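Local structure of insecticidal Delta-Endotoxin Cry8Ea1 (Bacillus Thuringiensis, 3EB7) at residues L513-G518 and L562-R567. The protein is an insecticidal crystal toxin, active against soil-dwelling larvae of Holotrichia parallela, and probably kills by forming pores in gut-cell membranes, as in related three-domain toxins. Numbering follows the deposited sequence.
Sequences LDVVRG and LKISVR
Ser-565 O is gripped by two groups and touched by a third: the backbone N of Asp-514 donates to it at 2.9 Å, lying in the carbonyl plane, water 1 adds a weak bond, and the CA of Leu-513 makes a CH···O contact. The return bond, Ser-565 N to Asp-514 O, is straighter (170° at the hydrogen); the two reciprocal bonds make this a hydrogen-bonded antiparallel pair. Val-516 with Lys-563 forms the next such pair; Val-516 N reaches Lys-563 O at 2.8 Å, whereas the reverse bond is weak.

The same water sits over one face of the Arg-567 guanidinium; its 2.5 Å approach to Asp-514 OD2 is suspiciously short, so its position is doubtful. That carboxylate oxygen lies 3.5 Å from Arg-567 NH1, well out of the guanidinium plane, so the salt bridge rests on charge alone. Ser-565 OG is hydrogen-bonded to Ser-483 OG.

On the face carrying Leu-513, Val-515, Ile-564 and Val-566, Ile-564 divides its branches: CG2 packs on Leu-513 CD1 (3.7 Å), while CD1, with CG1 set beside the backbone N (chi1 -58°), meets Val-515 CG2 at 3.9 Å. This mainly apolar face packs through Ile-564 against Ile-580 and Ile-583 of strand 578-588 in a second sheet, as in a beta-sandwich, consistent with the C-terminal galactose-binding-like domain of three-domain Cry toxins.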
loop_
_atom_site.group_PDB
_atom_site.type_symbol
_atom_site.label_atom_id
_atom_site.label_comp_id
_atom_site.label_asym_id
_atom_site.label_seq_id
_atom_site.Cartn_x
_atom_site.Cartn_y
_atom_site.Cartn_z
ATOM N N LEU A 513 3.373 -21.009 -19.888
ATOM C CA LEU A 513 2.846 -20.837 -18.550
ATOM C C LEU A 513 1.769 -21.872 -18.302
ATOM O O LEU A 513 0.913 -22.069 -19.127
ATOM C CB LEU A 513 2.266 -19.421 -18.337
ATOM C CG LEU A 513 1.786 -19.084 -16.905
ATOM C CD1 LEU A 513 1.935 -17.596 -16.608
ATOM C CD2 LEU A 513 0.342 -19.572 -16.616
ATOM N N ASP A 514 1.817 -22.544 -17.165
ATOM C CA ASP A 514 0.615 -23.212 -16.717
ATOM C C ASP A 514 0.249 -23.001 -15.250
ATOM O O ASP A 514 1.079 -22.629 -14.401
ATOM C CB ASP A 514 0.661 -24.674 -17.042
ATOM C CG ASP A 514 1.949 -25.264 -16.702
ATOM O OD1 ASP A 514 2.304 -25.164 -15.505
ATOM O OD2 ASP A 514 2.608 -25.808 -17.620
ATOM N N VAL A 515 -1.032 -23.230 -15.017
ATOM C CA VAL A 515 -1.691 -23.100 -13.739
ATOM C C VAL A 515 -1.951 -24.508 -13.222
ATOM O O VAL A 515 -2.616 -25.297 -13.882
ATOM C CB VAL A 515 -3.036 -22.378 -13.941
ATOM C CG1 VAL A 515 -3.722 -22.108 -12.598
ATOM C CG2 VAL A 515 -2.794 -21.081 -14.720
ATOM N N VAL A 516 -1.369 -24.823 -12.073
ATOM C CA VAL A 516 -1.553 -26.109 -11.425
ATOM C C VAL A 516 -2.529 -25.905 -10.226
ATOM O O VAL A 516 -2.292 -25.112 -9.282
ATOM C CB VAL A 516 -0.166 -26.694 -11.006
ATOM C CG1 VAL A 516 -0.283 -28.046 -10.335
ATOM C CG2 VAL A 516 0.800 -26.757 -12.209
ATOM N N ARG A 517 -3.651 -26.591 -10.304
ATOM C CA ARG A 517 -4.650 -26.557 -9.258
ATOM C C ARG A 517 -4.685 -27.889 -8.516
ATOM O O ARG A 517 -4.858 -28.971 -9.121
ATOM C CB ARG A 517 -6.036 -26.218 -9.817
ATOM C CG ARG A 517 -7.083 -26.016 -8.713
ATOM C CD ARG A 517 -7.761 -27.307 -8.296
ATOM N NE ARG A 517 -8.806 -27.689 -9.250
ATOM C CZ ARG A 517 -8.708 -28.682 -10.139
ATOM N NH1 ARG A 517 -7.604 -29.430 -10.228
ATOM N NH2 ARG A 517 -9.726 -28.939 -10.935
ATOM N N GLY A 518 -4.556 -27.796 -7.189
ATOM C CA GLY A 518 -4.527 -28.963 -6.332
ATOM C C GLY A 518 -3.497 -30.023 -6.710
ATOM O O GLY A 518 -3.653 -31.181 -6.330
ATOM N N LEU A 562 -3.012 -23.303 -5.527
ATOM C CA LEU A 562 -2.753 -22.852 -6.880
ATOM C C LEU A 562 -1.251 -22.664 -7.033
ATOM O O LEU A 562 -0.550 -22.358 -6.076
ATOM C CB LEU A 562 -3.486 -21.551 -7.117
ATOM C CG LEU A 562 -4.446 -21.362 -8.306
ATOM C CD1 LEU A 562 -5.250 -22.615 -8.717
ATOM C CD2 LEU A 562 -5.399 -20.189 -7.983
ATOM N N LYS A 563 -0.738 -22.853 -8.238
ATOM C CA LYS A 563 0.697 -22.725 -8.449
ATOM C C LYS A 563 0.911 -22.398 -9.911
ATOM O O LYS A 563 0.268 -22.990 -10.763
ATOM C CB LYS A 563 1.438 -24.019 -8.031
ATOM C CG LYS A 563 2.953 -23.991 -8.269
ATOM C CD LYS A 563 3.564 -25.315 -7.932
ATOM C CE LYS A 563 4.269 -25.846 -9.134
ATOM N NZ LYS A 563 4.356 -27.337 -9.263
ATOM N N ILE A 564 1.783 -21.432 -10.187
ATOM C CA ILE A 564 2.019 -21.000 -11.543
ATOM C C ILE A 564 3.403 -21.475 -11.924
ATOM O O ILE A 564 4.364 -21.311 -11.159
ATOM C CB ILE A 564 1.899 -19.441 -11.711
ATOM C CG1 ILE A 564 0.522 -18.891 -11.273
ATOM C CG2 ILE A 564 2.207 -19.006 -13.153
ATOM C CD1 ILE A 564 -0.686 -19.628 -11.823
ATOM N N SER A 565 3.498 -22.091 -13.101
ATOM C CA SER A 565 4.780 -22.577 -13.618
ATOM C C SER A 565 5.121 -21.894 -14.930
ATOM O O SER A 565 4.241 -21.759 -15.806
ATOM C CB SER A 565 4.695 -24.090 -13.830
ATOM O OG SER A 565 4.559 -24.754 -12.577
ATOM N N VAL A 566 6.376 -21.440 -15.053
ATOM C CA VAL A 566 6.885 -20.872 -16.305
ATOM C C VAL A 566 8.125 -21.656 -16.844
ATOM O O VAL A 566 8.968 -22.165 -16.072
ATOM C CB VAL A 566 7.123 -19.308 -16.273
ATOM C CG1 VAL A 566 5.840 -18.556 -15.867
ATOM C CG2 VAL A 566 8.328 -18.926 -15.398
ATOM N N ARG A 567 8.213 -21.717 -18.172
ATOM C CA ARG A 567 8.999 -22.699 -18.888
ATOM C C ARG A 567 9.298 -22.201 -20.323
ATOM O O ARG A 567 8.617 -21.303 -20.832
ATOM C CB ARG A 567 8.119 -23.943 -18.962
ATOM C CG ARG A 567 8.790 -25.219 -19.234
ATOM C CD ARG A 567 7.777 -26.330 -19.161
ATOM N NE ARG A 567 7.271 -26.445 -17.802
ATOM C CZ ARG A 567 6.165 -27.102 -17.439
ATOM N NH1 ARG A 567 5.408 -27.728 -18.347
ATOM N NH2 ARG A 567 5.810 -27.122 -16.152
HETATM O O HOH W 1 4.751 -24.457 -17.648
#